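Local coordinates for putative O-methyltransferase (Klebsiella pneumoniae subsp. pneumoniae, PDB 3TFW), which probably transfers a methyl group from S-adenosylmethionine to an oxygen atom of its substrate, at residues Y18-L23 with V47-G52; D31-N36 with L108-V113; Q53-L58 with G75-W80; R66-G71 with Q126-L131; I142-D145 with H151-R154. All coordinates share one frame; numbering follows the deposited sequence.

Interaction 1: residues Y18-L23 with V47-G52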
# COMPACT_ATOMS: atom_id res chain seq x y z
N TYR A 18 -7.98 -3.10 -16.93
CA TYR A 18 -7.75 -4.54 -16.81
C TYR A 18 -7.74 -4.99 -15.34
O TYR A 18 -8.48 -5.89 -14.96
CB TYR A 18 -6.44 -4.95 -17.49
CG TYR A 18 -6.08 -6.41 -17.29
CD1 TYR A 18 -6.82 -7.42 -17.91
CD2 TYR A 18 -5.00 -6.78 -16.50
CE1 TYR A 18 -6.50 -8.76 -17.73
CE2 TYR A 18 -4.66 -8.11 -16.32
CZ TYR A 18 -5.41 -9.09 -16.94
OH TYR A 18 -5.08 -10.41 -16.76
N LEU A 19 -6.89 -4.36 -14.54
CA LEU A 19 -6.71 -4.76 -13.15
C LEU A 19 -8.00 -4.66 -12.35
O LEU A 19 -8.37 -5.60 -11.63
CB LEU A 19 -5.59 -3.94 -12.49
CG LEU A 19 -4.17 -4.24 -12.97
CD1 LEU A 19 -3.18 -3.25 -12.40
CD2 LEU A 19 -3.77 -5.67 -12.61
N ILE A 20 -8.70 -3.54 -12.50
CA ILE A 20 -9.95 -3.30 -11.76
C ILE A 20 -11.07 -4.28 -12.15
O ILE A 20 -11.72 -4.86 -11.28
CB ILE A 20 -10.39 -1.80 -11.86
CG1 ILE A 20 -9.41 -0.93 -11.06
CG2 ILE A 20 -11.84 -1.60 -11.39
CD1 ILE A 20 -9.41 0.52 -11.44
N LYS A 21 -11.27 -4.49 -13.45
CA LYS A 21 -12.27 -5.46 -13.91
C LYS A 21 -11.99 -6.88 -13.44
O LYS A 21 -12.91 -7.62 -13.08
CB LYS A 21 -12.40 -5.44 -15.44
CG LYS A 21 -13.56 -6.29 -15.97
CD LYS A 21 -14.93 -5.75 -15.49
CE LYS A 21 -16.10 -6.47 -16.15
NZ LYS A 21 -16.30 -7.87 -15.65
N ALA A 22 -10.71 -7.26 -13.42
CA ALA A 22 -10.30 -8.60 -13.00
C ALA A 22 -10.49 -8.85 -11.51
O ALA A 22 -10.90 -9.95 -11.12
CB ALA A 22 -8.86 -8.87 -13.41
N LEU A 23 -10.21 -7.85 -10.68
CA LEU A 23 -10.12 -8.05 -9.23
C LEU A 23 -11.29 -7.53 -8.39
O LEU A 23 -11.64 -8.14 -7.36
CB LEU A 23 -8.81 -7.45 -8.71
CG LEU A 23 -7.51 -8.08 -9.24
CD1 LEU A 23 -6.30 -7.27 -8.80
CD2 LEU A 23 -7.39 -9.53 -8.77
N VAL A 47 -11.17 8.99 -5.31
CA VAL A 47 -10.16 7.96 -5.59
C VAL A 47 -10.66 6.96 -6.64
O VAL A 47 -11.88 6.78 -6.80
CB VAL A 47 -9.68 7.21 -4.31
CG1 VAL A 47 -9.02 8.19 -3.34
CG2 VAL A 47 -10.83 6.45 -3.65
N ALA A 48 -9.73 6.33 -7.35
CA ALA A 48 -10.07 5.24 -8.27
C ALA A 48 -10.49 4.01 -7.46
O ALA A 48 -10.14 3.90 -6.28
CB ALA A 48 -8.86 4.92 -9.16
N ALA A 49 -11.24 3.09 -8.07
CA ALA A 49 -11.78 1.93 -7.34
C ALA A 49 -10.70 1.08 -6.68
O ALA A 49 -10.92 0.53 -5.60
CB ALA A 49 -12.65 1.07 -8.25
N ASN A 50 -9.54 0.96 -7.32
CA ASN A 50 -8.45 0.15 -6.74
C ASN A 50 -7.85 0.82 -5.51
O ASN A 50 -7.39 0.14 -4.59
CB ASN A 50 -7.38 -0.21 -7.79
CG ASN A 50 -6.71 1.01 -8.40
OD1 ASN A 50 -7.33 2.07 -8.54
ND2 ASN A 50 -5.45 0.87 -8.79
N GLN A 51 -7.84 2.15 -5.51
CA GLN A 51 -7.38 2.91 -4.34
C GLN A 51 -8.38 2.77 -3.20
O GLN A 51 -7.99 2.58 -2.05
CB GLN A 51 -7.13 4.37 -4.69
CG GLN A 51 -6.10 4.57 -5.82
CD GLN A 51 -5.99 6.02 -6.27
OE1 GLN A 51 -6.95 6.79 -6.17
NE2 GLN A 51 -4.82 6.39 -6.79
N GLY A 52 -9.67 2.86 -3.51
CA GLY A 52 -10.72 2.61 -2.51
C GLY A 52 -10.60 1.24 -1.86
O GLY A 52 -10.67 1.11 -0.63

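Interaction 2: residues D31-N36 with L108-V113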
# COMPACT_ATOMS: atom_id res chain seq x y z
N ASP A 31 -21.32 2.99 -7.80
CA ASP A 31 -21.60 3.61 -9.10
C ASP A 31 -22.51 4.82 -8.91
O ASP A 31 -22.26 5.88 -9.46
CB ASP A 31 -22.26 2.62 -10.06
CG ASP A 31 -21.33 1.51 -10.54
OD1 ASP A 31 -20.09 1.69 -10.53
OD2 ASP A 31 -21.84 0.44 -10.94
N ARG A 32 -23.57 4.64 -8.13
CA ARG A 32 -24.56 5.70 -7.90
C ARG A 32 -23.97 6.86 -7.10
O ARG A 32 -24.26 8.02 -7.38
CB ARG A 32 -25.80 5.13 -7.21
CG ARG A 32 -27.00 6.05 -7.25
CD ARG A 32 -28.29 5.28 -7.00
NE ARG A 32 -29.38 6.18 -6.65
CZ ARG A 32 -30.63 5.79 -6.39
NH1 ARG A 32 -30.96 4.50 -6.43
NH2 ARG A 32 -31.54 6.69 -6.08
N VAL A 33 -23.13 6.54 -6.12
CA VAL A 33 -22.42 7.58 -5.34
C VAL A 33 -21.64 8.51 -6.26
O VAL A 33 -21.72 9.73 -6.13
CB VAL A 33 -21.50 6.96 -4.26
CG1 VAL A 33 -20.52 8.00 -3.71
CG2 VAL A 33 -22.33 6.38 -3.13
N LEU A 34 -20.89 7.93 -7.21
CA LEU A 34 -20.07 8.70 -8.14
C LEU A 34 -20.95 9.50 -9.11
O LEU A 34 -20.65 10.65 -9.41
CB LEU A 34 -19.12 7.78 -8.93
CG LEU A 34 -17.91 7.18 -8.20
CD1 LEU A 34 -17.25 6.08 -9.03
CD2 LEU A 34 -16.88 8.24 -7.81
N GLU A 35 -22.04 8.89 -9.56
CA GLU A 35 -23.03 9.59 -10.41
C GLU A 35 -23.58 10.83 -9.69
O GLU A 35 -23.70 11.90 -10.30
CB GLU A 35 -24.18 8.63 -10.79
CG GLU A 35 -23.79 7.56 -11.79
CD GLU A 35 -24.82 6.43 -11.93
OE1 GLU A 35 -25.88 6.44 -11.26
OE2 GLU A 35 -24.56 5.50 -12.73
N ASN A 36 -23.91 10.67 -8.41
CA ASN A 36 -24.39 11.77 -7.57
C ASN A 36 -23.38 12.91 -7.44
O ASN A 36 -23.75 14.09 -7.53
CB ASN A 36 -24.74 11.26 -6.16
CG ASN A 36 -26.01 10.45 -6.12
OD1 ASN A 36 -26.78 10.41 -7.09
ND2 ASN A 36 -26.24 9.77 -4.99
N LEU A 108 -23.96 8.77 2.04
CA LEU A 108 -23.82 7.96 3.25
C LEU A 108 -25.10 7.18 3.52
O LEU A 108 -25.06 6.01 3.87
CB LEU A 108 -23.42 8.84 4.46
CG LEU A 108 -22.03 9.50 4.37
CD1 LEU A 108 -21.80 10.49 5.51
CD2 LEU A 108 -20.89 8.48 4.29
N GLN A 109 -26.24 7.84 3.35
CA GLN A 109 -27.54 7.22 3.60
C GLN A 109 -27.81 6.16 2.55
O GLN A 109 -28.19 5.03 2.88
CB GLN A 109 -28.64 8.29 3.61
CG GLN A 109 -29.99 7.79 4.14
CD GLN A 109 -31.14 8.73 3.81
OE1 GLN A 109 -31.03 9.95 3.92
NE2 GLN A 109 -32.26 8.15 3.39
N LEU A 110 -27.60 6.51 1.28
CA LEU A 110 -27.77 5.60 0.16
C LEU A 110 -26.96 4.31 0.33
O LEU A 110 -27.46 3.20 0.06
CB LEU A 110 -27.38 6.33 -1.15
CG LEU A 110 -27.00 5.58 -2.43
CD1 LEU A 110 -28.12 4.67 -2.94
CD2 LEU A 110 -26.61 6.58 -3.49
N ALA A 111 -25.73 4.45 0.82
CA ALA A 111 -24.83 3.32 1.00
C ALA A 111 -25.05 2.55 2.30
O ALA A 111 -24.39 1.54 2.52
CB ALA A 111 -23.37 3.79 0.90
N GLY A 112 -25.93 3.05 3.16
CA GLY A 112 -26.27 2.36 4.41
C GLY A 112 -25.19 2.38 5.48
O GLY A 112 -25.11 1.47 6.31
N VAL A 113 -24.37 3.43 5.48
CA VAL A 113 -23.28 3.57 6.45
C VAL A 113 -23.48 4.77 7.37
O VAL A 113 -22.59 5.14 8.14
CB VAL A 113 -21.89 3.69 5.76
CG1 VAL A 113 -21.53 2.38 5.07
CG2 VAL A 113 -21.86 4.87 4.77

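Interaction 3: residues Q53-L58 with G75-W80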
# COMPACT_ATOMS: atom_id res chain seq x y z
N GLN A 53 -10.41 0.21 -2.68
CA GLN A 53 -10.27 -1.15 -2.17
C GLN A 53 -9.03 -1.28 -1.28
O GLN A 53 -9.05 -1.99 -0.27
CB GLN A 53 -10.24 -2.17 -3.33
CG GLN A 53 -10.24 -3.63 -2.91
CD GLN A 53 -11.44 -4.04 -2.11
OE1 GLN A 53 -11.47 -3.90 -0.87
NE2 GLN A 53 -12.43 -4.60 -2.79
N PHE A 54 -7.96 -0.58 -1.66
CA PHE A 54 -6.74 -0.51 -0.85
C PHE A 54 -7.05 0.07 0.55
O PHE A 54 -6.67 -0.53 1.57
CB PHE A 54 -5.68 0.32 -1.58
CG PHE A 54 -4.40 0.50 -0.80
CD1 PHE A 54 -3.54 -0.57 -0.58
CD2 PHE A 54 -4.05 1.75 -0.30
CE1 PHE A 54 -2.34 -0.39 0.14
CE2 PHE A 54 -2.86 1.94 0.41
CZ PHE A 54 -2.01 0.86 0.63
N LEU A 55 -7.77 1.19 0.60
CA LEU A 55 -8.18 1.78 1.88
C LEU A 55 -9.02 0.81 2.71
O LEU A 55 -8.85 0.72 3.92
CB LEU A 55 -8.93 3.11 1.69
CG LEU A 55 -8.17 4.29 1.06
CD1 LEU A 55 -9.10 5.47 0.81
CD2 LEU A 55 -6.96 4.70 1.91
N ALA A 56 -9.92 0.09 2.04
CA ALA A 56 -10.75 -0.89 2.70
C ALA A 56 -9.87 -1.98 3.31
O ALA A 56 -10.09 -2.39 4.44
CB ALA A 56 -11.80 -1.49 1.73
N LEU A 57 -8.84 -2.41 2.58
CA LEU A 57 -7.92 -3.42 3.12
C LEU A 57 -7.12 -2.90 4.31
O LEU A 57 -6.89 -3.63 5.26
CB LEU A 57 -7.01 -4.03 2.04
CG LEU A 57 -7.75 -4.85 0.97
CD1 LEU A 57 -6.79 -5.65 0.11
CD2 LEU A 57 -8.80 -5.77 1.59
N LEU A 58 -6.76 -1.62 4.28
CA LEU A 58 -6.12 -0.99 5.44
C LEU A 58 -7.00 -0.99 6.69
O LEU A 58 -6.50 -1.18 7.81
CB LEU A 58 -5.66 0.44 5.09
CG LEU A 58 -4.59 0.50 4.01
CD1 LEU A 58 -4.17 1.94 3.79
CD2 LEU A 58 -3.38 -0.36 4.38
N GLY A 75 -18.04 11.67 -0.06
CA GLY A 75 -18.10 10.48 0.77
C GLY A 75 -17.75 9.18 0.06
O GLY A 75 -18.03 8.12 0.57
N TYR A 76 -17.11 9.26 -1.11
CA TYR A 76 -16.75 8.02 -1.82
C TYR A 76 -15.72 7.20 -1.04
O TYR A 76 -15.92 6.00 -0.77
CB TYR A 76 -16.25 8.34 -3.23
CG TYR A 76 -15.91 7.13 -4.08
CD1 TYR A 76 -16.91 6.33 -4.63
CD2 TYR A 76 -14.58 6.80 -4.33
CE1 TYR A 76 -16.58 5.21 -5.43
CE2 TYR A 76 -14.25 5.70 -5.12
CZ TYR A 76 -15.24 4.92 -5.67
OH TYR A 76 -14.89 3.84 -6.44
N SER A 77 -14.63 7.84 -0.63
CA SER A 77 -13.61 7.15 0.18
C SER A 77 -14.17 6.74 1.53
O SER A 77 -13.82 5.68 2.07
CB SER A 77 -12.38 8.03 0.37
OG SER A 77 -11.67 8.13 -0.85
N THR A 78 -15.05 7.59 2.06
CA THR A 78 -15.70 7.35 3.34
C THR A 78 -16.42 6.01 3.30
O THR A 78 -16.31 5.22 4.21
CB THR A 78 -16.73 8.45 3.69
OG1 THR A 78 -16.24 9.73 3.29
CG2 THR A 78 -17.02 8.44 5.20
N ILE A 79 -17.16 5.77 2.22
CA ILE A 79 -17.94 4.55 2.10
C ILE A 79 -17.07 3.30 1.99
O ILE A 79 -17.37 2.30 2.63
CB ILE A 79 -18.95 4.62 0.95
CG1 ILE A 79 -20.05 5.63 1.31
CG2 ILE A 79 -19.59 3.25 0.72
CD1 ILE A 79 -20.75 6.22 0.08
N TRP A 80 -15.99 3.38 1.21
CA TRP A 80 -15.04 2.27 1.10
C TRP A 80 -14.53 1.87 2.47
O TRP A 80 -14.47 0.67 2.82
CB TRP A 80 -13.86 2.68 0.22
CG TRP A 80 -14.03 2.39 -1.24
CD1 TRP A 80 -14.22 3.29 -2.24
CD2 TRP A 80 -13.99 1.10 -1.85
NE1 TRP A 80 -14.31 2.64 -3.45
CE2 TRP A 80 -14.17 1.30 -3.24
CE3 TRP A 80 -13.82 -0.20 -1.37
CZ2 TRP A 80 -14.18 0.24 -4.16
CZ3 TRP A 80 -13.84 -1.27 -2.29
CH2 TRP A 80 -14.02 -1.03 -3.66

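Interaction 4: residues R66-G71 with Q126-L131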
# COMPACT_ATOMS: atom_id res chain seq x y z
N ARG A 66 -12.18 2.74 15.02
CA ARG A 66 -12.25 4.19 15.03
C ARG A 66 -11.43 4.74 13.88
O ARG A 66 -10.24 4.49 13.79
CB ARG A 66 -11.75 4.77 16.36
CG ARG A 66 -12.66 4.42 17.55
CD ARG A 66 -12.09 4.81 18.90
NE ARG A 66 -13.09 4.51 19.93
CZ ARG A 66 -14.07 5.33 20.29
NH1 ARG A 66 -14.17 6.54 19.75
NH2 ARG A 66 -14.95 4.96 21.22
N ILE A 67 -12.09 5.47 12.99
CA ILE A 67 -11.42 6.05 11.82
C ILE A 67 -11.66 7.56 11.81
O ILE A 67 -12.77 8.02 12.10
CB ILE A 67 -11.92 5.41 10.49
CG1 ILE A 67 -11.66 3.90 10.50
CG2 ILE A 67 -11.23 6.08 9.27
CD1 ILE A 67 -12.31 3.13 9.32
N LEU A 68 -10.62 8.32 11.46
CA LEU A 68 -10.75 9.75 11.20
C LEU A 68 -10.43 10.04 9.73
O LEU A 68 -9.39 9.63 9.23
CB LEU A 68 -9.83 10.56 12.12
CG LEU A 68 -9.66 12.07 11.84
CD1 LEU A 68 -10.98 12.85 11.98
CD2 LEU A 68 -8.60 12.69 12.79
N GLU A 69 -11.32 10.76 9.06
CA GLU A 69 -11.08 11.18 7.69
C GLU A 69 -11.14 12.71 7.59
O GLU A 69 -12.14 13.32 7.95
CB GLU A 69 -12.12 10.57 6.76
CG GLU A 69 -11.98 11.01 5.31
CD GLU A 69 -13.07 10.45 4.41
OE1 GLU A 69 -14.23 10.35 4.85
OE2 GLU A 69 -12.76 10.14 3.25
N ILE A 70 -10.07 13.31 7.09
CA ILE A 70 -10.05 14.75 6.89
C ILE A 70 -10.25 15.07 5.40
O ILE A 70 -9.35 14.89 4.58
CB ILE A 70 -8.76 15.39 7.49
CG1 ILE A 70 -8.60 14.98 8.96
CG2 ILE A 70 -8.79 16.92 7.32
CD1 ILE A 70 -7.31 15.46 9.65
N GLY A 71 -11.46 15.53 5.07
CA GLY A 71 -11.85 15.86 3.69
C GLY A 71 -12.82 14.84 3.12
O GLY A 71 -12.42 13.90 2.43
N GLN A 126 -11.27 23.55 13.27
CA GLN A 126 -12.24 23.83 14.32
C GLN A 126 -12.78 22.52 14.90
O GLN A 126 -12.87 22.37 16.12
CB GLN A 126 -13.40 24.70 13.80
CG GLN A 126 -14.60 24.84 14.77
CD GLN A 126 -15.55 25.96 14.38
OE1 GLN A 126 -15.49 26.49 13.27
NE2 GLN A 126 -16.41 26.35 15.32
N SER A 127 -13.12 21.58 14.03
CA SER A 127 -13.63 20.28 14.48
C SER A 127 -12.58 19.51 15.27
O SER A 127 -12.91 18.94 16.32
CB SER A 127 -14.13 19.47 13.30
OG SER A 127 -15.29 20.07 12.76
N LEU A 128 -11.34 19.50 14.79
CA LEU A 128 -10.24 18.83 15.49
C LEU A 128 -9.97 19.43 16.87
O LEU A 128 -9.71 18.69 17.84
CB LEU A 128 -8.96 18.83 14.65
CG LEU A 128 -9.04 17.93 13.42
CD1 LEU A 128 -7.94 18.26 12.42
CD2 LEU A 128 -9.01 16.46 13.83
N GLU A 129 -10.04 20.76 16.96
CA GLU A 129 -9.86 21.48 18.23
C GLU A 129 -10.96 21.16 19.26
O GLU A 129 -10.74 21.32 20.46
CB GLU A 129 -9.81 22.99 18.00
CG GLU A 129 -8.55 23.47 17.29
CD GLU A 129 -8.72 24.83 16.64
OE1 GLU A 129 -9.81 25.44 16.77
OE2 GLU A 129 -7.76 25.30 16.01
N SER A 130 -12.11 20.70 18.78
CA SER A 130 -13.29 20.43 19.62
C SER A 130 -13.42 18.97 20.08
O SER A 130 -14.39 18.64 20.76
CB SER A 130 -14.58 20.83 18.89
OG SER A 130 -14.53 22.18 18.47
N LEU A 131 -12.47 18.12 19.71
CA LEU A 131 -12.55 16.69 20.04
C LEU A 131 -12.42 16.38 21.53
O LEU A 131 -13.04 15.43 22.02
CB LEU A 131 -11.52 15.88 19.25
CG LEU A 131 -11.76 15.75 17.74
CD1 LEU A 131 -10.59 15.03 17.07
CD2 LEU A 131 -13.07 15.04 17.46

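Interaction 5: residues I142-D145 with H151-R154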
# COMPACT_ATOMS: atom_id res chain seq x y z
N ILE A 142 -5.79 11.54 5.59
CA ILE A 142 -5.68 12.97 5.40
C ILE A 142 -5.69 13.33 3.91
O ILE A 142 -4.78 12.95 3.17
CB ILE A 142 -4.41 13.54 6.08
CG1 ILE A 142 -4.38 13.14 7.57
CG2 ILE A 142 -4.35 15.07 5.92
CD1 ILE A 142 -3.09 13.51 8.28
N ASP A 143 -6.73 14.05 3.50
CA ASP A 143 -6.84 14.55 2.12
C ASP A 143 -7.80 15.73 2.00
O ASP A 143 -8.87 15.61 1.38
CB ASP A 143 -7.28 13.44 1.17
CG ASP A 143 -7.28 13.89 -0.29
OD1 ASP A 143 -6.60 14.90 -0.63
OD2 ASP A 143 -7.96 13.23 -1.10
N ALA A 144 -7.43 16.86 2.60
CA ALA A 144 -8.22 18.09 2.48
C ALA A 144 -7.37 19.23 1.90
O ALA A 144 -6.67 19.04 0.89
CB ALA A 144 -8.81 18.49 3.85
N ASP A 145 -7.46 20.40 2.53
CA ASP A 145 -6.68 21.57 2.14
C ASP A 145 -5.20 21.38 2.49
O ASP A 145 -4.79 21.40 3.66
CB ASP A 145 -7.25 22.87 2.74
CG ASP A 145 -7.36 22.82 4.26
OD1 ASP A 145 -7.93 21.84 4.79
OD2 ASP A 145 -6.86 23.76 4.93
N HIS A 151 -0.63 20.92 10.12
CA HIS A 151 -1.55 21.04 11.26
C HIS A 151 -2.38 19.77 11.45
O HIS A 151 -2.61 19.33 12.58
CB HIS A 151 -2.48 22.25 11.09
CG HIS A 151 -1.75 23.56 11.02
ND1 HIS A 151 -1.11 24.11 12.11
CD2 HIS A 151 -1.59 24.44 10.01
CE1 HIS A 151 -0.57 25.26 11.76
NE2 HIS A 151 -0.84 25.48 10.49
N TYR A 152 -2.84 19.20 10.34
CA TYR A 152 -3.58 17.95 10.38
C TYR A 152 -2.72 16.82 10.95
O TYR A 152 -3.21 16.02 11.74
CB TYR A 152 -4.12 17.60 8.99
CG TYR A 152 -5.10 18.63 8.48
CD1 TYR A 152 -6.03 19.22 9.34
CD2 TYR A 152 -5.08 19.04 7.14
CE1 TYR A 152 -6.91 20.18 8.89
CE2 TYR A 152 -5.99 20.00 6.68
CZ TYR A 152 -6.89 20.56 7.57
OH TYR A 152 -7.79 21.50 7.14
N LEU A 153 -1.44 16.79 10.58
CA LEU A 153 -0.53 15.77 11.12
C LEU A 153 -0.35 15.89 12.64
O LEU A 153 -0.31 14.88 13.35
CB LEU A 153 0.84 15.82 10.41
CG LEU A 153 1.84 14.68 10.72
CD1 LEU A 153 1.22 13.27 10.61
CD2 LEU A 153 3.05 14.78 9.80
N ARG A 154 -0.24 17.12 13.12
CA ARG A 154 -0.12 17.37 14.56
C ARG A 154 -1.33 16.82 15.33
O ARG A 154 -1.17 16.10 16.31
CB ARG A 154 0.09 18.86 14.85
CG ARG A 154 0.11 19.19 16.35
CD ARG A 154 0.42 20.67 16.60
NE ARG A 154 -0.70 21.53 16.25
CZ ARG A 154 -0.74 22.28 15.15
NH1 ARG A 154 0.29 22.27 14.31
NH2 ARG A 154 -1.79 23.03 14.89

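Interaction 1: residues Y18-L23 with V47-G52
Ile20 carries the contact, touching Ala49 and Asn50. Its CG2 methyl stands 4.2 Å from CB of Ala49. The longer branch runs beside Asn50, with Ile20 CG1 3.9 Å from Asn50 CB. At its end, Ile20 CD1 lies 3.9 Å from Asn50 OD1, a van der Waals touch. The two side chains cross at about a right angle. Ile20 CG1 points away from its own carbonyl carbon (chi1 -70°), and this sends the long branch to Asn50 while CG2 goes to Ala49.

No hydrogen bond joins the two segments. While OD1 of Asn50 lies against the isoleucine, its ND2 bonds to the carbonyl of Ala207 of the second subunit, and its backbone O to Thr206 of that subunit. Tyr18 OH is hydrogen-bonded to Glu195 OE2 of the second subunit. Within 47-52, Ala48 is the N-cap of helix 49-62, and its N bonds to OE1 of Gln51 at 3.1 Å. The N-H comes from above the amide carbonyl plane.

The contact places the N-terminal helix 8-23 on the start of helix 49-62, at the dimer interface of a Rossmann-like methyltransferase.

Interaction 2: residues D31-N36 with L108-V113
Leu110 has the most surface buried here, and its two methyls do the touching on Arg32, Val33 and Asn36. CD2 of Leu110 reaches in among all three. It lies 3.8 Å from CG of Arg32 and 4.3 Å from CG2 of Val33. The leucine CG is anti to its own backbone N (chi1 159°), which carries both methyls out over helix 28-39.

Val33 and Arg32 bury similar areas against the leucine. Val33 gives the buried side. It also packs on Ile79 of helix 76-82, as does Ala111. The Arg32 chain is extended from CG to NE and passes obliquely across the leucine. CD1 of Leu110 sits 4.1 Å from CD of Arg32. The same methyl lies over one face of the guanidinium, 4.0 Å above the plane and offset toward the rim.

Asn36 meets the leucine from the opposite direction, with ND2 3.5 Å from Leu110 CD2. That amide nitrogen is hydrogen-bonded to Asn107 OD1.

A Schellman motif follows. Gly112 has positive phi, Val113 N bonds back to Leu108 O at 3.1 Å, and Gly112 N bonds to Gln109 O.

No hydrogen bond or salt bridge crosses the contact. One leucine packs by van der Waals and hydrophobic contact on Val33, on the Arg32 chain and one guanidinium face, and touches the Asn36 amide. Arg32 is exposed, so its charge probably stays solvated.

Interaction 3: residues Q53-L58 with G75-W80
Trp80 lays one face of its indole over the backbone of Gln53. The Gln53 N is 3.6 Å above the ring plane, offset toward the rim, and Gln53 CA is 3.6 Å from Trp80 CZ3. The glutamine chain bends at chi2 (60°), which folds its amide back to the ring: NE2 of Gln53 is 3.7 Å from Trp80 CZ3. The amide and indole planes stand 72° apart, so this is no flat stack. Ala56 CB lies 3.6 Å from Trp80 O and 3.9 Å from CE3 of the same residue. Within helix 76-82, Trp80 CD1 lies over one face of the Tyr76 ring.

Beside the indole, Leu55 CD1 touches Ser77 OG at 4.1 Å. No hydrogen bond crosses between the helices. The axes of 53-58 and 76-80 approach to 9.0 Å and cross at -42°, with small Ala56 and Ser77 on the facing sides.

Both helices lie on the sheet, Leu55 against Ile167 and Thr78 against Leu91. Gly75 occupies the N-cap position of helix 76-82, with backbone angles at which a CB would press on the carbonyl O before it. This turn after strand 66-70 matches the first, glycine-rich motif of Rossmann-like methyltransferases, which in relatives binds S-adenosylmethionine.

Interaction 4: residues R66-G71 with Q126-L131
Leu128 lies over Leu68 and Ile70 of strand 66-70. Leu68 points at the helix, and Ile70 reaches it with its CD1. This is helix-on-sheet packing in a Rossmann-like alpha/beta fold, with helix 124-129 covering an inner parallel strand.

The tight part is small and wholly apolar. Each methyl of Leu128 has its own partner: Leu128 CD2 lies 3.9 Å from Leu68 CD2, and Leu128 CD1 lies 4.0 Å from Ile70 CD1. The helix leucine crosses Leu68 at a slant and Ile70 at about a right angle. Leu128 CG is anti to the carbonyl carbon (chi1 -69°), which points the fork at the strand. Tyr152 and Trp155 of helix 149-158 close over the same leucine, and Tyr152 also packs on Ile70. The strand itself is held by backbone bonds from Leu68 to Leu139 and Phe141 of the next strand.

The other side of the helix is loose and faces solvent. Gln126, Glu129 and Ser130 are exposed. Leu131, past the helix end, leans toward the strand, but Leu131 CD1 stays 5.3 Å from Leu68 CD2, and the residue packs instead on Leu92 and Tyr159. Ser130 ties off the last turn on this outer side: its OG gives a hydrogen bond to Gln126 O at 2.9 Å, tilted 29° from the carbonyl plane.

Interaction 5: residues I142-D145 with H151-R154
The hydroxyl of Tyr152 meets the carboxylate of Asp145. Tyr152 OH and Asp145 OD1 are modelled 2.4 Å apart, too close for the details of this hydrogen bond to be relied on. The carboxylate reaches the tyrosine at the ring edge, near its plane, but is turned 76° against the ring. Asp145 CG lies between its own N and carbonyl carbon (chi1 56°), bringing the carboxylate beside the tyrosine end. Its other oxygen, OD2, has a weak hydrogen bond from Asn148.

Below this polar end the contact is apolar. Ile142 CG2 meets Tyr152 CB at 4.0 Å, and Ile142 CD1 reaches Leu153 N at 4.3 Å. The methyl of Ala144 lies 4.3 Å from Tyr152 CE2. On the outer side of the helix, Arg154 grips ND1 of His151 end-on with both NH1 and NH2, the latter at 3.1 Å.

Through the packing of Ile142 and Ala144 on Tyr152, the end of strand 139-142 and the loop after it hold to the helix they lead into. Asp143 takes part in a backbone bond with Ile70, and Ile142 pairs with Ile167 and Asp169. Tyr152 wedges between this loop and helix 124-129, while Leu153 faces helix 185-199.

Interactions 3, 4 and 5 are buried; interactions 1 and 2 are partly exposed. Interactions 1 and 3 share helix 49-62 and touch through Gly52 and Trp80; both also meet the second subunit. Interaction 2 leans on interaction 3 through Val33 and Ile79. Across the sheet, interactions 4 and 5 adjoin: Ile70 O probably bonds Asp143 N, and Leu128 packs on Tyr152. The link between interactions 3 and 4 is polar, a probable bond between Thr78 OG1 and Glu69 OE1. Interactions 1 to 4 are made across their segments without hydrogen bonds. Interaction 5, at a strand end, alone brings a tyrosine hydroxyl onto a carboxylate, at a doubtfully short distance.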